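Local coordinates for protein cellulase (Uncultured bacterium, PDB 3WX5) that probably hydrolyses internal beta-1,4-glucosidic bonds of cellulose, as an endoglucanase of glycoside hydrolase family 12, at residues A[99-113]-A[230-244]. Residues are numbered along the deposited sequence; the frame is centred on the assembly and turned at random.
Sequences EAISRLQSNWRLTPI and RGLKSSDFSVTLTAR
Strand 101-111 runs antiparallel to 233-243, at 171° against its 237-243 part, with paired backbone bonds from Arg-103 with Thr-242 down to Thr-111 with Lys-233, weakening where Asn-107 N meets Ser-238 O and where Lys-233 N meets Thr-111 O. Two bulges interrupt the pairing. At the first, a classic bulge, Ser-102 and Arg-103 both face Thr-242, whose carbonyl O takes both their N-H groups and also Ser-102 OG at 2.7 Å; the hydroxyl comes from above the carbonyl plane. The second falls at Trp-108, where the partner strand turns its corner at Asp-236. The indole NE1 reaches Ser-234 OG at 2.7 Å, nearly straight at 161° and in the ring plane, while CD1 leans on Phe-237 CD1 at 4.1 Å. With CG turned away from the backbone N (chi1 -170°), the indole is carried into the space between the sheets, where it meets Phe-223 and Ala-120 of the facing sheet. Losing the indole to an alanine here is likely to leave Ser-234 OG without its donor and open a gap beside Phe-237 and Phe-223.

These are neighbouring interior strands of one sheet of the family 12 beta-jelly roll, a sandwich of two packed sheets. On the inner face, Leu-104 CD1 lies 3.7 Å from Val-239 CG1 and Ser-106 OG bonds Ser-238 O at 2.6 Å; Tyr-122 OH is a second partner of that buried hydroxyl. The other face is polar. There Arg-109, its chain bent at chi3, presents NE edge-on to Asp-236 OD2, forming a 3.1 Å salt bridge in which NE comes to OD2 from above the carboxylate plane, and Ser-235 OG sits over a guanidinium face. Asn-107 OD1 instead accepts from Gln-194 N on the adjoining strand. At the chain's C-terminus, Arg-244 folds back across 99-102, its NE donating to Glu-99 O at 2.9 Å and its NH2 linked to Ile-101 O through a water.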
loop_
_atom_site.group_PDB
_atom_site.type_symbol
_atom_site.label_atom_id
_atom_site.label_comp_id
_atom_site.label_asym_id
_atom_site.label_seq_id
_atom_site.Cartn_x
_atom_site.Cartn_y
_atom_site.Cartn_z
ATOM N N GLU A 99 -13.334 -13.080 6.521
ATOM C CA GLU A 99 -14.475 -13.276 7.437
ATOM C C GLU A 99 -13.982 -13.488 8.897
ATOM O O GLU A 99 -14.762 -13.383 9.847
ATOM C CB GLU A 99 -15.311 -14.477 6.963
ATOM C CG GLU A 99 -14.515 -15.777 6.975
ATOM C CD GLU A 99 -15.299 -17.002 6.466
ATOM O OE1 GLU A 99 -16.558 -16.966 6.386
ATOM O OE2 GLU A 99 -14.639 -18.022 6.182
ATOM N N ALA A 100 -12.692 -13.783 9.045
ATOM C CA ALA A 100 -12.065 -14.069 10.336
ATOM C C ALA A 100 -11.291 -12.849 10.890
ATOM O O ALA A 100 -10.630 -12.931 11.917
ATOM C CB ALA A 100 -11.145 -15.267 10.208
ATOM N N ILE A 101 -11.406 -11.703 10.227
ATOM C CA ILE A 101 -10.833 -10.468 10.778
ATOM C C ILE A 101 -11.866 -9.786 11.682
ATOM O O ILE A 101 -12.991 -9.554 11.236
ATOM C CB ILE A 101 -10.455 -9.478 9.659
ATOM C CG1 ILE A 101 -9.412 -10.106 8.713
ATOM C CG2 ILE A 101 -9.959 -8.140 10.250
ATOM C CD1 ILE A 101 -9.119 -9.235 7.466
ATOM N N SER A 102 -11.492 -9.441 12.917
ATOM C CA SER A 102 -12.386 -8.621 13.766
ATOM C C SER A 102 -12.144 -7.128 13.601
ATOM O O SER A 102 -13.086 -6.373 13.400
ATOM C CB SER A 102 -12.319 -8.982 15.253
ATOM O OG SER A 102 -11.008 -8.814 15.756
ATOM N N ARG A 103 -10.879 -6.716 13.656
ATOM C CA ARG A 103 -10.518 -5.293 13.546
ATOM C C ARG A 103 -9.214 -5.130 12.772
ATOM O O ARG A 103 -8.279 -5.917 12.937
ATOM C CB ARG A 103 -10.343 -4.656 14.930
ATOM C CG ARG A 103 -11.663 -4.392 15.673
ATOM C CD ARG A 103 -11.412 -3.887 17.125
ATOM N NE ARG A 103 -11.175 -4.986 18.077
ATOM C CZ ARG A 103 -10.885 -4.837 19.373
ATOM N NH1 ARG A 103 -10.765 -3.626 19.906
ATOM N NH2 ARG A 103 -10.690 -5.907 20.141
ATOM N N LEU A 104 -9.082 -3.987 12.109
ATOM C CA LEU A 104 -7.843 -3.673 11.421
ATOM C C LEU A 104 -7.698 -2.180 11.267
ATOM O O LEU A 104 -8.530 -1.532 10.634
ATOM C CB LEU A 104 -7.821 -4.345 10.054
ATOM C CG LEU A 104 -6.539 -4.074 9.260
ATOM C CD1 LEU A 104 -5.273 -4.612 10.012
ATOM C CD2 LEU A 104 -6.649 -4.685 7.824
ATOM N N GLN A 105 -6.654 -1.624 11.870
ATOM C CA GLN A 105 -6.447 -0.172 11.794
ATOM C C GLN A 105 -4.981 0.143 11.577
ATOM O O GLN A 105 -4.106 -0.687 11.820
ATOM C CB GLN A 105 -6.941 0.532 13.062
ATOM C CG GLN A 105 -6.209 0.125 14.328
ATOM C CD GLN A 105 -6.747 0.862 15.560
ATOM O OE1 GLN A 105 -7.920 0.717 15.908
ATOM N NE2 GLN A 105 -5.934 1.759 16.123
ATOM N N SER A 106 -4.723 1.363 11.124
ATOM C CA SER A 106 -3.362 1.753 10.823
ATOM C C SER A 106 -3.134 3.252 10.998
ATOM O O SER A 106 -4.062 4.042 10.856
ATOM C CB SER A 106 -3.042 1.268 9.417
ATOM O OG SER A 106 -1.747 1.653 9.023
ATOM N N ASN A 107 -1.935 3.609 11.459
ATOM C CA ASN A 107 -1.418 4.971 11.383
ATOM C C ASN A 107 -0.397 5.149 10.258
ATOM O O ASN A 107 0.398 4.248 9.989
ATOM C CB ASN A 107 -0.730 5.372 12.704
ATOM C CG ASN A 107 -1.582 5.116 13.926
ATOM O OD1 ASN A 107 -2.799 4.998 13.851
ATOM N ND2 ASN A 107 -0.921 5.018 15.082
ATOM N N TRP A 108 -0.317 6.362 9.705
ATOM C CA TRP A 108 0.726 6.677 8.727
ATOM C C TRP A 108 0.826 8.189 8.595
ATOM O O TRP A 108 -0.178 8.888 8.681
ATOM C CB TRP A 108 0.385 6.076 7.352
ATOM C CG TRP A 108 1.531 6.155 6.347
ATOM C CD1 TRP A 108 2.856 5.829 6.563
ATOM C CD2 TRP A 108 1.425 6.471 4.948
ATOM N NE1 TRP A 108 3.592 6.067 5.414
ATOM C CE2 TRP A 108 2.734 6.443 4.408
ATOM C CE3 TRP A 108 0.351 6.808 4.108
ATOM C CZ2 TRP A 108 2.981 6.626 3.042
ATOM C CZ3 TRP A 108 0.609 7.036 2.752
ATOM C CH2 TRP A 108 1.916 6.973 2.242
ATOM N N ARG A 109 2.025 8.685 8.307
ATOM C CA ARG A 109 2.203 10.099 7.994
ATOM C C ARG A 109 3.060 10.195 6.737
ATOM O O ARG A 109 4.048 9.486 6.600
ATOM C CB ARG A 109 2.895 10.818 9.149
ATOM C CG ARG A 109 3.103 12.309 8.910
ATOM C CD ARG A 109 3.559 13.036 10.199
ATOM N NE ARG A 109 4.950 12.729 10.530
ATOM C CZ ARG A 109 5.997 13.308 9.942
ATOM N NH1 ARG A 109 5.813 14.210 8.987
ATOM N NH2 ARG A 109 7.225 12.965 10.282
ATOM N N LEU A 110 2.654 11.041 5.805
ATOM C CA LEU A 110 3.417 11.194 4.585
ATOM C C LEU A 110 3.851 12.655 4.432
ATOM O O LEU A 110 3.169 13.596 4.902
ATOM C CB LEU A 110 2.590 10.729 3.391
ATOM C CG LEU A 110 1.308 11.556 3.160
ATOM C CD1 LEU A 110 1.403 12.388 1.901
ATOM C CD2 LEU A 110 0.046 10.694 3.150
ATOM N N THR A 111 4.987 12.842 3.782
ATOM C CA THR A 111 5.433 14.180 3.428
ATOM C C THR A 111 5.341 14.301 1.903
ATOM O O THR A 111 6.065 13.611 1.176
ATOM C CB THR A 111 6.885 14.409 3.938
ATOM O OG1 THR A 111 6.926 14.170 5.357
ATOM C CG2 THR A 111 7.347 15.847 3.645
ATOM N N PRO A 112 4.410 15.135 1.410
ATOM C CA PRO A 112 4.222 15.321 -0.027
ATOM C C PRO A 112 5.330 16.161 -0.656
ATOM O O PRO A 112 6.179 16.730 0.069
ATOM C CB PRO A 112 2.892 16.065 -0.125
ATOM C CG PRO A 112 2.693 16.709 1.198
ATOM C CD PRO A 112 3.675 16.131 2.201
ATOM N N ILE A 113 5.379 16.162 -1.988
ATOM C CA ILE A 113 6.309 17.049 -2.726
ATOM C C ILE A 113 5.559 17.857 -3.786
ATOM O O ILE A 113 4.431 17.512 -4.138
ATOM C CB ILE A 113 7.463 16.258 -3.394
ATOM C CG1 ILE A 113 6.928 15.173 -4.345
ATOM C CG2 ILE A 113 8.368 15.645 -2.343
ATOM C CD1 ILE A 113 8.058 14.516 -5.175
ATOM N N ARG A 230 11.408 12.125 -5.830
ATOM C CA ARG A 230 12.455 12.437 -4.856
ATOM C C ARG A 230 11.950 13.350 -3.750
ATOM O O ARG A 230 11.372 14.424 -4.012
ATOM C CB ARG A 230 13.682 13.076 -5.524
ATOM C CG ARG A 230 14.842 13.274 -4.526
ATOM C CD ARG A 230 16.102 13.839 -5.218
ATOM N NE ARG A 230 15.862 15.206 -5.684
ATOM C CZ ARG A 230 15.541 15.553 -6.933
ATOM N NH1 ARG A 230 15.444 14.640 -7.903
ATOM N NH2 ARG A 230 15.318 16.832 -7.217
ATOM N N GLY A 231 12.211 12.955 -2.514
ATOM C CA GLY A 231 11.746 13.755 -1.373
ATOM C C GLY A 231 10.455 13.310 -0.698
ATOM O O GLY A 231 10.184 13.713 0.442
ATOM N N LEU A 232 9.676 12.438 -1.346
ATOM C CA LEU A 232 8.510 11.867 -0.659
ATOM C C LEU A 232 8.980 11.053 0.544
ATOM O O LEU A 232 9.936 10.299 0.439
ATOM C CB LEU A 232 7.706 10.966 -1.603
ATOM C CG LEU A 232 6.916 11.692 -2.704
ATOM C CD1 LEU A 232 6.553 10.677 -3.834
ATOM C CD2 LEU A 232 5.661 12.323 -2.111
ATOM N N LYS A 233 8.292 11.186 1.673
ATOM C CA LYS A 233 8.731 10.500 2.888
ATOM C C LYS A 233 7.553 9.780 3.537
ATOM O O LYS A 233 6.475 10.349 3.685
ATOM C CB LYS A 233 9.311 11.508 3.899
ATOM C CG LYS A 233 9.936 10.840 5.139
ATOM C CD LYS A 233 10.725 11.857 6.007
ATOM C CE LYS A 233 11.316 11.223 7.274
ATOM N NZ LYS A 233 12.402 10.208 7.021
ATOM N N SER A 234 7.820 8.579 4.026
ATOM C CA SER A 234 6.839 7.762 4.764
ATOM C C SER A 234 7.302 7.707 6.230
ATOM O O SER A 234 8.455 7.358 6.484
ATOM C CB SER A 234 6.822 6.353 4.146
ATOM O OG SER A 234 6.148 5.359 4.935
ATOM N N SER A 235 6.419 8.068 7.172
ATOM C CA SER A 235 6.762 8.083 8.613
ATOM C C SER A 235 5.697 7.456 9.509
ATOM O O SER A 235 4.513 7.492 9.185
ATOM C CB SER A 235 6.970 9.539 9.069
ATOM O OG SER A 235 7.930 10.164 8.227
ATOM N N ASP A 236 6.111 6.963 10.674
ATOM C CA ASP A 236 5.177 6.687 11.771
ATOM C C ASP A 236 4.170 5.588 11.403
ATOM O O ASP A 236 3.011 5.638 11.833
ATOM C CB ASP A 236 4.376 7.959 12.139
ATOM C CG ASP A 236 5.260 9.146 12.557
ATOM O OD1 ASP A 236 6.366 8.947 13.111
ATOM O OD2 ASP A 236 4.790 10.292 12.367
ATOM N N PHE A 237 4.578 4.627 10.589
ATOM C CA PHE A 237 3.669 3.545 10.162
ATOM C C PHE A 237 3.374 2.592 11.329
ATOM O O PHE A 237 4.290 2.191 12.068
ATOM C CB PHE A 237 4.299 2.764 9.007
ATOM C CG PHE A 237 3.436 1.654 8.467
ATOM C CD1 PHE A 237 2.267 1.934 7.756
ATOM C CD2 PHE A 237 3.846 0.330 8.572
ATOM C CE1 PHE A 237 1.537 0.899 7.156
ATOM C CE2 PHE A 237 3.135 -0.710 7.948
ATOM C CZ PHE A 237 1.977 -0.422 7.245
ATOM N N SER A 238 2.108 2.214 11.472
ATOM C CA SER A 238 1.710 1.197 12.422
ATOM C C SER A 238 0.519 0.461 11.840
ATOM O O SER A 238 -0.293 1.031 11.129
ATOM C CB SER A 238 1.285 1.871 13.737
ATOM O OG SER A 238 0.890 0.906 14.678
ATOM N N VAL A 239 0.454 -0.837 12.073
ATOM C CA VAL A 239 -0.759 -1.586 11.752
ATOM C C VAL A 239 -1.171 -2.376 12.966
ATOM O O VAL A 239 -0.307 -2.922 13.653
ATOM C CB VAL A 239 -0.522 -2.570 10.606
ATOM C CG1 VAL A 239 -1.787 -3.424 10.413
ATOM C CG2 VAL A 239 -0.172 -1.804 9.320
ATOM N N THR A 240 -2.470 -2.373 13.281
ATOM C CA THR A 240 -2.967 -3.199 14.389
ATOM C C THR A 240 -4.079 -4.124 13.906
ATOM O O THR A 240 -5.128 -3.668 13.430
ATOM C CB THR A 240 -3.494 -2.354 15.577
ATOM O OG1 THR A 240 -2.455 -1.486 16.049
ATOM C CG2 THR A 240 -3.909 -3.293 16.747
ATOM N N LEU A 241 -3.829 -5.423 13.998
ATOM C CA LEU A 241 -4.757 -6.419 13.487
ATOM C C LEU A 241 -5.325 -7.236 14.653
ATOM O O LEU A 241 -4.570 -7.737 15.495
ATOM C CB LEU A 241 -4.050 -7.353 12.502
ATOM C CG LEU A 241 -4.733 -8.681 12.110
ATOM C CD1 LEU A 241 -6.009 -8.433 11.279
ATOM C CD2 LEU A 241 -3.763 -9.588 11.341
ATOM N N THR A 242 -6.631 -7.464 14.617
ATOM C CA THR A 242 -7.274 -8.355 15.575
ATOM C C THR A 242 -8.098 -9.411 14.865
ATOM O O THR A 242 -8.964 -9.088 14.047
ATOM C CB THR A 242 -8.198 -7.569 16.537
ATOM O OG1 THR A 242 -7.497 -6.394 16.994
ATOM C CG2 THR A 242 -8.535 -8.443 17.724
ATOM N N ALA A 243 -7.874 -10.668 15.234
ATOM C CA ALA A 243 -8.611 -11.781 14.635
ATOM C C ALA A 243 -9.872 -12.046 15.461
ATOM O O ALA A 243 -9.876 -11.820 16.686
ATOM C CB ALA A 243 -7.719 -13.047 14.603
ATOM N N ARG A 244 -10.910 -12.587 14.828
ATOM C CA ARG A 244 -12.133 -12.977 15.547
ATOM C C ARG A 244 -11.827 -14.172 16.482
ATOM O O ARG A 244 -10.911 -14.949 16.177
ATOM C CB ARG A 244 -13.223 -13.378 14.565
ATOM C CG ARG A 244 -13.762 -12.231 13.717
ATOM C CD ARG A 244 -15.038 -12.632 12.983
ATOM N NE ARG A 244 -15.442 -11.590 12.037
ATOM C CZ ARG A 244 -16.119 -10.490 12.353
ATOM N NH1 ARG A 244 -16.606 -10.308 13.595
ATOM N NH2 ARG A 244 -16.447 -9.631 11.383
HETATM O O HOH W 1 -10.015 -15.510 13.602
HETATM O O HOH W 2 -14.941 -10.068 8.866
HETATM O O HOH W 3 2.207 5.506 14.373
HETATM O O HOH W 4 6.479 11.546 6.523
#